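Aldehyde dehydrogenase family protein (Pseudomonas syringae pv. tomato, PDB 5IUV) probably oxidises indole-3-acetaldehyde to the auxin indole-3-acetic acid, using NAD+ as the electron acceptor. Local coordinates at residues A[60-65]-A[218-223]; A[141-146]-A[492-497]; A[317-322]-A[407-412]; A[433-436]-A[440-443]. One frame throughout, in Å; residues are numbered along the deposited sequence.

Contact 1 of 4, residues A[60-65]-A[218-223]; sequences QRAVES and NVLPGY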
loop_
_atom_site.group_PDB
_atom_site.type_symbol
_atom_site.label_atom_id
_atom_site.label_comp_id
_atom_site.label_asym_id
_atom_site.label_seq_id
_atom_site.Cartn_x
_atom_site.Cartn_y
_atom_site.Cartn_z
ATOM N N GLN A 60 4.005 37.884 9.869
ATOM C CA GLN A 60 4.294 37.557 11.260
ATOM C C GLN A 60 3.026 37.287 12.064
ATOM O O GLN A 60 2.951 36.299 12.796
ATOM C CB GLN A 60 5.091 38.680 11.921
ATOM C CG GLN A 60 5.397 38.427 13.393
ATOM C CD GLN A 60 6.268 37.190 13.617
ATOM O OE1 GLN A 60 7.148 36.871 12.815
ATOM N NE2 GLN A 60 6.027 36.498 14.721
ATOM N N ARG A 61 2.025 38.157 11.935
ATOM C CA ARG A 61 0.804 37.969 12.702
ATOM C C ARG A 61 0.051 36.727 12.234
ATOM O O ARG A 61 -0.512 36.000 13.047
ATOM C CB ARG A 61 -0.110 39.197 12.618
ATOM C CG ARG A 61 -1.309 39.096 13.555
ATOM C CD ARG A 61 -1.893 40.460 13.926
ATOM N NE ARG A 61 -2.639 41.095 12.842
ATOM C CZ ARG A 61 -3.938 40.908 12.622
ATOM N NH1 ARG A 61 -4.634 40.086 13.400
ATOM N NH2 ARG A 61 -4.544 41.540 11.621
ATOM N N ALA A 62 0.042 36.484 10.927
ATOM C CA ALA A 62 -0.682 35.328 10.401
ATOM C C ALA A 62 -0.024 34.020 10.850
ATOM O O ALA A 62 -0.710 33.038 11.156
ATOM C CB ALA A 62 -0.758 35.393 8.883
ATOM N N VAL A 63 1.306 34.010 10.889
ATOM C CA VAL A 63 2.028 32.796 11.249
ATOM C C VAL A 63 1.901 32.529 12.750
ATOM O O VAL A 63 1.737 31.380 13.169
ATOM C CB VAL A 63 3.515 32.874 10.833
ATOM C CG1 VAL A 63 4.306 31.713 11.429
ATOM C CG2 VAL A 63 3.640 32.871 9.303
ATOM N N GLU A 64 1.964 33.582 13.559
ATOM C CA GLU A 64 1.701 33.428 14.995
ATOM C C GLU A 64 0.308 32.847 15.232
ATOM O O GLU A 64 0.118 31.984 16.089
ATOM C CB GLU A 64 1.830 34.765 15.728
ATOM C CG GLU A 64 3.258 35.266 15.882
ATOM C CD GLU A 64 3.335 36.601 16.615
ATOM O OE1 GLU A 64 2.390 36.933 17.360
ATOM O OE2 GLU A 64 4.345 37.318 16.449
ATOM N N SER A 65 -0.664 33.336 14.467
ATOM C CA SER A 65 -2.031 32.833 14.522
ATOM C C SER A 65 -2.106 31.373 14.076
ATOM O O SER A 65 -2.724 30.540 14.741
ATOM C CB SER A 65 -2.939 33.710 13.655
ATOM O OG SER A 65 -4.216 33.132 13.455
ATOM N N ASN A 218 -5.588 31.365 7.239
ATOM C CA ASN A 218 -5.402 32.803 7.144
ATOM C C ASN A 218 -5.064 33.148 5.703
ATOM O O ASN A 218 -4.373 32.380 5.038
ATOM C CB ASN A 218 -4.289 33.282 8.084
ATOM C CG ASN A 218 -4.647 33.120 9.557
ATOM O OD1 ASN A 218 -5.816 33.190 9.939
ATOM N ND2 ASN A 218 -3.632 32.907 10.390
ATOM N N VAL A 219 -5.545 34.291 5.222
ATOM C CA VAL A 219 -5.317 34.689 3.830
ATOM C C VAL A 219 -4.671 36.075 3.746
ATOM O O VAL A 219 -5.215 37.054 4.262
ATOM C CB VAL A 219 -6.630 34.698 3.022
ATOM C CG1 VAL A 219 -6.367 35.154 1.581
ATOM C CG2 VAL A 219 -7.270 33.307 3.040
ATOM N N LEU A 220 -3.519 36.153 3.090
ATOM C CA LEU A 220 -2.786 37.414 2.979
ATOM C C LEU A 220 -2.615 37.870 1.527
ATOM O O LEU A 220 -1.677 37.453 0.845
ATOM C CB LEU A 220 -1.411 37.282 3.631
ATOM C CG LEU A 220 -1.367 36.833 5.090
ATOM C CD1 LEU A 220 0.081 36.802 5.599
ATOM C CD2 LEU A 220 -2.237 37.746 5.951
ATOM N N PRO A 221 -3.530 38.726 1.044
ATOM C CA PRO A 221 -3.318 39.295 -0.290
ATOM C C PRO A 221 -2.151 40.278 -0.269
ATOM O O PRO A 221 -1.834 40.836 0.785
ATOM C CB PRO A 221 -4.646 39.997 -0.595
ATOM C CG PRO A 221 -5.233 40.291 0.751
ATOM C CD PRO A 221 -4.789 39.183 1.658
ATOM N N GLY A 222 -1.496 40.460 -1.406
ATOM C CA GLY A 222 -0.343 41.340 -1.478
ATOM C C GLY A 222 0.670 40.853 -2.493
ATOM O O GLY A 222 0.482 39.805 -3.103
ATOM N N TYR A 223 1.745 41.618 -2.676
ATOM C CA TYR A 223 2.730 41.317 -3.705
ATOM C C TYR A 223 3.646 40.169 -3.316
ATOM O O TYR A 223 3.867 39.910 -2.135
ATOM C CB TYR A 223 3.559 42.563 -4.017
ATOM C CG TYR A 223 2.719 43.700 -4.538
ATOM C CD1 TYR A 223 2.155 43.641 -5.804
ATOM C CD2 TYR A 223 2.472 44.823 -3.759
ATOM C CE1 TYR A 223 1.372 44.677 -6.289
ATOM C CE2 TYR A 223 1.688 45.868 -4.238
ATOM C CZ TYR A 223 1.142 45.784 -5.500
ATOM O OH TYR A 223 0.369 46.814 -5.982
#

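Contact 2 of 4, residues A[141-146]-A[492-497]; sequences EVAATP and STWIKL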
loop_
_atom_site.group_PDB
_atom_site.type_symbol
_atom_site.label_atom_id
_atom_site.label_comp_id
_atom_site.label_asym_id
_atom_site.label_seq_id
_atom_site.Cartn_x
_atom_site.Cartn_y
_atom_site.Cartn_z
ATOM N N GLU A 141 1.926 2.659 8.811
ATOM C CA GLU A 141 2.589 1.356 8.696
ATOM C C GLU A 141 3.090 0.741 10.000
ATOM O O GLU A 141 3.430 1.444 10.947
ATOM C CB GLU A 141 3.774 1.462 7.725
ATOM C CG GLU A 141 3.374 1.746 6.293
ATOM C CD GLU A 141 4.540 2.225 5.457
ATOM O OE1 GLU A 141 5.344 3.035 5.969
ATOM O OE2 GLU A 141 4.660 1.789 4.296
ATOM N N VAL A 142 3.134 -0.590 10.007
ATOM C CA VAL A 142 3.719 -1.383 11.082
ATOM C C VAL A 142 4.779 -2.283 10.465
ATOM O O VAL A 142 4.468 -3.140 9.631
ATOM C CB VAL A 142 2.677 -2.267 11.816
ATOM C CG1 VAL A 142 3.333 -2.987 12.998
ATOM C CG2 VAL A 142 1.489 -1.444 12.277
ATOM N N ALA A 143 6.025 -2.090 10.873
ATOM C CA ALA A 143 7.148 -2.797 10.266
ATOM C C ALA A 143 7.231 -4.245 10.731
ATOM O O ALA A 143 6.738 -4.591 11.813
ATOM C CB ALA A 143 8.454 -2.072 10.588
ATOM N N ALA A 144 7.881 -5.086 9.928
ATOM C CA ALA A 144 8.174 -6.459 10.339
ATOM C C ALA A 144 9.414 -6.470 11.224
ATOM O O ALA A 144 10.522 -6.206 10.758
ATOM C CB ALA A 144 8.371 -7.362 9.131
ATOM N N THR A 145 9.218 -6.776 12.502
ATOM C CA THR A 145 10.267 -6.638 13.508
ATOM C C THR A 145 10.381 -7.898 14.365
ATOM O O THR A 145 9.500 -8.765 14.314
ATOM C CB THR A 145 9.994 -5.421 14.436
ATOM O OG1 THR A 145 8.776 -5.636 15.157
ATOM C CG2 THR A 145 9.893 -4.121 13.633
ATOM N N PRO A 146 11.459 -8.004 15.162
ATOM C CA PRO A 146 11.541 -9.114 16.120
ATOM C C PRO A 146 10.387 -9.106 17.125
ATOM O O PRO A 146 9.710 -8.085 17.279
ATOM C CB PRO A 146 12.879 -8.872 16.819
ATOM C CG PRO A 146 13.694 -8.131 15.814
ATOM C CD PRO A 146 12.727 -7.253 15.081
ATOM N N SER A 492 9.298 7.264 12.897
ATOM C CA SER A 492 9.523 5.871 13.236
ATOM C C SER A 492 9.542 5.703 14.742
ATOM O O SER A 492 10.496 6.120 15.394
ATOM C CB SER A 492 10.840 5.376 12.646
ATOM O OG SER A 492 10.742 5.227 11.246
ATOM N N THR A 493 8.500 5.091 15.292
ATOM C CA THR A 493 8.434 4.862 16.733
ATOM C C THR A 493 8.745 3.396 17.010
ATOM O O THR A 493 7.929 2.518 16.724
ATOM C CB THR A 493 7.054 5.244 17.315
ATOM O OG1 THR A 493 6.759 6.606 16.986
ATOM C CG2 THR A 493 7.045 5.100 18.827
ATOM N N TRP A 494 9.945 3.132 17.516
ATOM C CA TRP A 494 10.367 1.762 17.790
ATOM C C TRP A 494 10.306 1.458 19.286
ATOM O O TRP A 494 11.038 2.035 20.088
ATOM C CB TRP A 494 11.775 1.505 17.233
ATOM C CG TRP A 494 11.760 0.546 16.069
ATOM C CD1 TRP A 494 12.306 -0.708 16.024
ATOM C CD2 TRP A 494 11.136 0.757 14.795
ATOM N NE1 TRP A 494 12.073 -1.283 14.792
ATOM C CE2 TRP A 494 11.353 -0.405 14.021
ATOM C CE3 TRP A 494 10.422 1.819 14.230
ATOM C CZ2 TRP A 494 10.886 -0.532 12.713
ATOM C CZ3 TRP A 494 9.943 1.684 12.935
ATOM C CH2 TRP A 494 10.180 0.518 12.190
ATOM N N ILE A 495 9.426 0.530 19.635
ATOM C CA ILE A 495 9.081 0.264 21.020
ATOM C C ILE A 495 9.593 -1.089 21.463
ATOM O O ILE A 495 9.215 -2.119 20.898
ATOM C CB ILE A 495 7.550 0.319 21.227
ATOM C CG1 ILE A 495 7.007 1.690 20.824
ATOM C CG2 ILE A 495 7.182 -0.025 22.674
ATOM C CD1 ILE A 495 5.508 1.714 20.630
ATOM N N LYS A 496 10.450 -1.100 22.476
ATOM C CA LYS A 496 10.917 -2.372 23.010
ATOM C C LYS A 496 9.919 -2.909 24.029
ATOM O O LYS A 496 9.483 -2.195 24.941
ATOM C CB LYS A 496 12.303 -2.238 23.646
ATOM C CG LYS A 496 12.853 -3.574 24.109
ATOM C CD LYS A 496 14.264 -3.461 24.615
ATOM C CE LYS A 496 14.827 -4.837 24.946
ATOM N NZ LYS A 496 16.299 -4.770 25.107
ATOM N N LEU A 497 9.554 -4.172 23.857
ATOM C CA LEU A 497 8.533 -4.805 24.683
ATOM C C LEU A 497 9.159 -5.819 25.639
ATOM O O LEU A 497 8.606 -6.103 26.703
ATOM C CB LEU A 497 7.485 -5.489 23.798
ATOM C CG LEU A 497 6.771 -4.604 22.769
ATOM C CD1 LEU A 497 5.947 -5.457 21.805
ATOM C CD2 LEU A 497 5.891 -3.556 23.455
#

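Contact 3 of 4, residues A[317-322]-A[407-412]; sequences RFLPMV and LSVLTF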
loop_
_atom_site.group_PDB
_atom_site.type_symbol
_atom_site.label_atom_id
_atom_site.label_comp_id
_atom_site.label_asym_id
_atom_site.label_seq_id
_atom_site.Cartn_x
_atom_site.Cartn_y
_atom_site.Cartn_z
ATOM N N ARG A 317 -2.005 17.134 -44.087
ATOM C CA ARG A 317 -3.425 16.902 -43.872
ATOM C C ARG A 317 -3.865 17.412 -42.497
ATOM O O ARG A 317 -4.965 17.938 -42.349
ATOM C CB ARG A 317 -3.755 15.409 -44.010
ATOM C CG ARG A 317 -5.220 15.081 -43.770
ATOM C CD ARG A 317 -5.437 13.610 -43.436
ATOM N NE ARG A 317 -6.771 13.390 -42.876
ATOM C CZ ARG A 317 -7.187 12.240 -42.357
ATOM N NH1 ARG A 317 -6.375 11.191 -42.322
ATOM N NH2 ARG A 317 -8.416 12.141 -41.866
ATOM N N PHE A 318 -2.992 17.268 -41.502
ATOM C CA PHE A 318 -3.350 17.527 -40.103
ATOM C C PHE A 318 -3.364 19.009 -39.739
ATOM O O PHE A 318 -4.256 19.461 -39.022
ATOM C CB PHE A 318 -2.393 16.774 -39.166
ATOM C CG PHE A 318 -2.790 16.810 -37.707
ATOM C CD1 PHE A 318 -3.995 16.258 -37.286
ATOM C CD2 PHE A 318 -1.943 17.358 -36.757
ATOM C CE1 PHE A 318 -4.358 16.275 -35.944
ATOM C CE2 PHE A 318 -2.297 17.378 -35.409
ATOM C CZ PHE A 318 -3.506 16.840 -35.002
ATOM N N LEU A 319 -2.378 19.763 -40.210
ATOM C CA LEU A 319 -2.292 21.175 -39.837
ATOM C C LEU A 319 -3.538 21.986 -40.242
ATOM O O LEU A 319 -4.008 22.801 -39.451
ATOM C CB LEU A 319 -1.027 21.815 -40.418
ATOM C CG LEU A 319 -0.858 23.307 -40.095
ATOM C CD1 LEU A 319 -0.890 23.552 -38.588
ATOM C CD2 LEU A 319 0.427 23.852 -40.714
ATOM N N PRO A 320 -4.093 21.758 -41.452
ATOM C CA PRO A 320 -5.342 22.473 -41.749
ATOM C C PRO A 320 -6.492 22.092 -40.821
ATOM O O PRO A 320 -7.345 22.932 -40.533
ATOM C CB PRO A 320 -5.655 22.055 -43.190
ATOM C CG PRO A 320 -4.339 21.723 -43.775
ATOM C CD PRO A 320 -3.550 21.103 -42.658
ATOM N N MET A 321 -6.515 20.844 -40.357
ATOM C CA MET A 321 -7.529 20.418 -39.398
ATOM C C MET A 321 -7.374 21.170 -38.078
ATOM O O MET A 321 -8.363 21.522 -37.435
ATOM C CB MET A 321 -7.449 18.906 -39.163
ATOM C CG MET A 321 -7.600 18.075 -40.430
ATOM S SD MET A 321 -7.324 16.312 -40.153
ATOM C CE MET A 321 -8.649 15.954 -39.003
ATOM N N VAL A 322 -6.127 21.405 -37.675
ATOM C CA VAL A 322 -5.842 22.104 -36.428
ATOM C C VAL A 322 -6.198 23.589 -36.543
ATOM O O VAL A 322 -6.747 24.180 -35.608
ATOM C CB VAL A 322 -4.356 21.946 -36.019
ATOM C CG1 VAL A 322 -4.039 22.789 -34.791
ATOM C CG2 VAL A 322 -4.033 20.482 -35.757
ATOM N N LEU A 407 0.790 28.597 -30.429
ATOM C CA LEU A 407 1.202 27.223 -30.721
ATOM C C LEU A 407 2.423 27.154 -31.634
ATOM O O LEU A 407 2.500 27.874 -32.636
ATOM C CB LEU A 407 0.042 26.452 -31.360
ATOM C CG LEU A 407 0.234 24.962 -31.665
ATOM C CD1 LEU A 407 0.507 24.187 -30.388
ATOM C CD2 LEU A 407 -0.989 24.399 -32.373
ATOM N N SER A 408 3.371 26.285 -31.289
ATOM C CA SER A 408 4.494 25.980 -32.178
ATOM C C SER A 408 4.310 24.602 -32.799
ATOM O O SER A 408 4.044 23.626 -32.098
ATOM C CB SER A 408 5.828 26.041 -31.430
ATOM O OG SER A 408 6.107 27.362 -30.993
ATOM N N VAL A 409 4.450 24.519 -34.117
ATOM C CA VAL A 409 4.266 23.244 -34.805
ATOM C C VAL A 409 5.583 22.702 -35.358
ATOM O O VAL A 409 6.236 23.348 -36.176
ATOM C CB VAL A 409 3.251 23.366 -35.955
ATOM C CG1 VAL A 409 3.071 22.014 -36.640
ATOM C CG2 VAL A 409 1.919 23.897 -35.433
ATOM N N LEU A 410 5.953 21.501 -34.914
ATOM C CA LEU A 410 7.205 20.872 -35.328
ATOM C C LEU A 410 6.923 19.526 -35.990
ATOM O O LEU A 410 5.887 18.909 -35.728
ATOM C CB LEU A 410 8.140 20.675 -34.131
ATOM C CG LEU A 410 8.500 21.864 -33.228
ATOM C CD1 LEU A 410 7.406 22.185 -32.208
ATOM C CD2 LEU A 410 9.840 21.619 -32.530
ATOM N N THR A 411 7.835 19.064 -36.843
ATOM C CA THR A 411 7.657 17.757 -37.474
ATOM C C THR A 411 8.763 16.777 -37.093
ATOM O O THR A 411 9.834 17.178 -36.641
ATOM C CB THR A 411 7.585 17.864 -39.017
ATOM O OG1 THR A 411 8.705 18.608 -39.514
ATOM C CG2 THR A 411 6.296 18.549 -39.443
ATOM N N PHE A 412 8.475 15.489 -37.260
ATOM C CA PHE A 412 9.446 14.416 -37.038
ATOM C C PHE A 412 9.126 13.265 -37.984
ATOM O O PHE A 412 8.033 13.224 -38.558
ATOM C CB PHE A 412 9.419 13.934 -35.583
ATOM C CG PHE A 412 8.116 13.286 -35.180
ATOM C CD1 PHE A 412 7.899 11.930 -35.387
ATOM C CD2 PHE A 412 7.110 14.033 -34.594
ATOM C CE1 PHE A 412 6.698 11.339 -35.023
ATOM C CE2 PHE A 412 5.909 13.442 -34.226
ATOM C CZ PHE A 412 5.707 12.102 -34.441
#

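Contact 4 of 4, residues A[433-436]-A[440-443]; sequences VWTA and KAHL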
loop_
_atom_site.group_PDB
_atom_site.type_symbol
_atom_site.label_atom_id
_atom_site.label_comp_id
_atom_site.label_asym_id
_atom_site.label_seq_id
_atom_site.Cartn_x
_atom_site.Cartn_y
_atom_site.Cartn_z
ATOM N N VAL A 433 0.687 11.657 -26.271
ATOM C CA VAL A 433 1.024 10.763 -27.374
ATOM C C VAL A 433 -0.243 10.255 -28.030
ATOM O O VAL A 433 -1.143 9.783 -27.345
ATOM C CB VAL A 433 1.849 9.547 -26.903
ATOM C CG1 VAL A 433 2.254 8.695 -28.096
ATOM C CG2 VAL A 433 3.067 9.997 -26.140
ATOM N N TRP A 434 -0.311 10.341 -29.355
ATOM C CA TRP A 434 -1.476 9.860 -30.080
ATOM C C TRP A 434 -1.059 8.754 -31.034
ATOM O O TRP A 434 -0.365 9.005 -32.022
ATOM C CB TRP A 434 -2.162 11.001 -30.846
ATOM C CG TRP A 434 -2.625 12.141 -29.970
ATOM C CD1 TRP A 434 -1.844 13.096 -29.384
ATOM C CD2 TRP A 434 -3.978 12.451 -29.600
ATOM N NE1 TRP A 434 -2.624 13.973 -28.664
ATOM C CE2 TRP A 434 -3.938 13.600 -28.786
ATOM C CE3 TRP A 434 -5.219 11.866 -29.880
ATOM C CZ2 TRP A 434 -5.090 14.178 -28.248
ATOM C CZ3 TRP A 434 -6.364 12.443 -29.349
ATOM C CH2 TRP A 434 -6.289 13.589 -28.543
ATOM N N THR A 435 -1.475 7.528 -30.724
ATOM C CA THR A 435 -1.176 6.368 -31.561
ATOM C C THR A 435 -2.093 5.204 -31.205
ATOM O O THR A 435 -2.464 5.034 -30.049
ATOM C CB THR A 435 0.299 5.907 -31.426
ATOM O OG1 THR A 435 0.479 4.676 -32.134
ATOM C CG2 THR A 435 0.672 5.688 -29.971
ATOM N N ALA A 436 -2.452 4.405 -32.202
ATOM C CA ALA A 436 -3.312 3.246 -31.978
ATOM C C ALA A 436 -2.500 1.995 -31.665
ATOM O O ALA A 436 -3.057 0.948 -31.351
ATOM C CB ALA A 436 -4.205 3.003 -33.197
ATOM N N LYS A 440 3.934 1.068 -29.257
ATOM C CA LYS A 440 4.409 2.436 -29.436
ATOM C C LYS A 440 3.812 3.360 -28.388
ATOM O O LYS A 440 4.481 4.278 -27.930
ATOM C CB LYS A 440 4.085 2.958 -30.832
ATOM C CG LYS A 440 4.783 4.273 -31.174
ATOM C CD LYS A 440 4.114 4.972 -32.363
ATOM C CE LYS A 440 4.231 4.160 -33.629
ATOM N NZ LYS A 440 3.484 4.777 -34.758
ATOM N N ALA A 441 2.557 3.123 -28.005
ATOM C CA ALA A 441 1.925 3.958 -26.989
ATOM C C ALA A 441 2.649 3.852 -25.644
ATOM O O ALA A 441 2.995 4.867 -25.034
ATOM C CB ALA A 441 0.454 3.594 -26.829
ATOM N N HIS A 442 2.881 2.629 -25.183
ATOM C CA HIS A 442 3.457 2.428 -23.854
ATOM C C HIS A 442 4.950 2.763 -23.816
ATOM O O HIS A 442 5.428 3.384 -22.867
ATOM C CB HIS A 442 3.223 0.990 -23.384
ATOM C CG HIS A 442 1.828 0.739 -22.892
ATOM N ND1 HIS A 442 1.363 1.233 -21.692
ATOM C CD2 HIS A 442 0.796 0.053 -23.440
ATOM C CE1 HIS A 442 0.105 0.862 -21.521
ATOM N NE2 HIS A 442 -0.260 0.143 -22.567
ATOM N N LEU A 443 5.689 2.345 -24.837
ATOM C CA LEU A 443 7.122 2.632 -24.883
ATOM C C LEU A 443 7.395 4.129 -25.027
ATOM O O LEU A 443 8.321 4.664 -24.406
ATOM C CB LEU A 443 7.782 1.847 -26.022
ATOM C CG LEU A 443 7.753 0.331 -25.798
ATOM C CD1 LEU A 443 8.376 -0.434 -26.967
ATOM C CD2 LEU A 443 8.438 -0.025 -24.485
#

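Contact 1 of 4, residues A[60-65]-A[218-223]
Asn218 and Leu220 hold the inner face of helix 56-72 against the end of strand 217-219 and the loop that follows, in the Rossmann-like NAD-binding domain of the aldehyde dehydrogenase fold. The helix offers Ala62 and Ser65, one turn apart, and the CA atoms of Ala62 and Asn218 are 6.3 Å from each other. Asn218 does most of the work. Its CB lies 4.2 Å from Ala62 CB, at the edge of the apolar part of the contact. CG stands anti to the carbonyl carbon (chi1 -67°), which carries the amide along the helix towards Ser65. OD1 turns to the backbone N of Gln25, to which it is hydrogen-bonded. ND2 meets the helix twice. It donates to Ser65 OG over 3.1 Å, in a nearly straight bond (165°) that lies close to the amide plane. It also reaches Ala62 O at 3.0 Å, but that bond is bent (129°) and weak. The amide is thus held at both its oxygen and its nitrogen, which should fix its rotation. Ser65 OG has a further hydrogen-bonding partner in Gln25 OE1, so Gln25, just after strand 22-24, ties both sides together. Beyond Asn218 the chain runs towards Lys191, a residue that binds the dinucleotide; the side chain of Leu220 is about 5 Å from that of Lys191 and about 10 Å from the NAD. Leu220 turns both its methyl groups to the helix: Ala62 CB sits 3.7 Å from Leu220 CD1 and 4.0 Å from Leu220 CD2.

Contact 2 of 4, residues A[141-146]-A[492-497]
Trp494 of strand 488-496 alone carries the contact for 492-497, reaching over to Ala143 and Thr145 of 141-146. This is the beta arm of the oligomerisation domain of an aldehyde dehydrogenase. Ahead of Trp494, Ser492 bonds through OG to Pro466 O of the second subunit, and the backbone of Thr493 is hydrogen-bonded to that of Leu152 of the same chain. Next comes Trp494, whose indole ring swings towards the other segment with chi1 at -111°, away from the usual staggered values. The six-membered ring takes the methyl of Ala143: CB is 3.5 Å from Trp494 CH2. Thr145 CG2 sits where the two rings join on the nitrogen side, 3.8 Å from both Trp494 NE1 and Trp494 CZ2. The two methyls approach the ring obliquely. Thr145 OG1 is turned instead to Gln149 O, its hydrogen-bonding partner across the hairpin turn, so only the apolar branch serves the indole. After Trp494, backbone hydrogen bonds join Ile495 to Leu150 and the C-terminal Leu497 to Asp148. Strand 149-164 lies between strands 140-142 and 488-496, antiparallel to both, so the indole bridges its two neighbours; strands of the second and third subunits extend this sheet.

Contact 3 of 4, residues A[317-322]-A[407-412]
Leu319 of helix 312-326 and Val409 of strand 406-412 bring their CA atoms to 8.5 Å, the closest CA pair of the two segments. The helix lies on a face of the mixed sheet that forms the core of the catalytic domain. It is kinked here; Pro320 has no N-H to give to the turn before, and the N of Arg317 also lacks such a bond. Two side-chain pairs make the contact. Leu319 sends its CD1 methyl to Val409 CG2, at 4.2 Å. One turn on, Val322 CG1 meets Leu407 CD2, also at 4.2 Å. In Val322 this branch stands opposite the backbone N (chi1 174°) and points at the strand. The other methyl, CG2, lies over a face of the Phe318 ring, 3.6 Å above its plane and displaced towards the rim. The pairing follows the repeats of both elements. Leu407 and Val409, two apart on the strand, point to the same face and meet Val322 and Leu319, three apart on the helix. Neighbouring residues widen the layer: Ile387 of strand 382-389 touches both Val322 and Val409, and Leu308 of strand 307-311 touches Leu407. On another side of the helix, Phe318 and Met321 pack on Ala287 of helix 283-295. All the touching groups are methyls of buried leucine and valine. Contact distances are those of relaxed van der Waals packing. Without directional bonds between them, the two segments are probably held by apolar burial, shared with the neighbouring strands.

Contact 4 of 4, residues A[433-436]-A[440-443]
A beta-alpha-beta unit, strand 430-434, helix 438-447 and strand 452-455, is closed at its first turn by Thr435 meeting Lys440 and Ala441. The chain leaves the strand, turns within a few residues and enters the helix, so Thr435 CA comes to 6.0 Å from Ala441 CA. Thr435 divides its two branches between the two partners. Its methyl, flanked on both sides by its own main chain, rests on the helix backbone, with CG2 3.7 Å from Ala441 CA. The same methyl is 3.8 Å from Ala441 CB. The hydroxyl points opposite the backbone N (chi1 173°) and comes against the aliphatic part of Lys440, OG1 being 3.7 Å from Lys440 CD. The lysine chain bends at its third torsion (-64°) and passes across the threonine at a slant. Lys440 NZ, 4.0 Å from Thr435 OG1, is too far off for a hydrogen bond. Thr435 OG1 is hydrogen-bonded to Asp279 OD1 and to the N of Asn437, the latter in the turn. Asp279 OD1 also makes a long, weak ion pair with Lys440 NZ, so the carboxylate is common to both residues. Strand 430-434 runs parallel to strands 273-276 and 452-455, between them in the sheet. Trp434 turns to helix 283-295, while helix 438-447 lies at the subunit interfaces; His442 is hydrogen-bonded to His442 of the third subunit.

Overall arrangement
The contacts fall into two pairs, each tied to one sheet. Contacts 1 and 2 reach the sheet that includes the NAD-binding strands, but their centres are 40 Å apart: contact 1 lies near the cofactor, contact 2 on the projecting arm. Contacts 3 and 4 share the other mixed sheet, with centres 18 Å and nearest atoms about 7 Å apart. They lie across the chain's centre from contact 1, their centres about 47 Å from its own. Along the chain, contacts 1, 3 and 4 follow in series. Contact 2 crosses contact 1 and spans contacts 3 and 4, bringing the C-terminal strand into the arm. Contacts 2 and 4 both lie at interfaces with the third subunit.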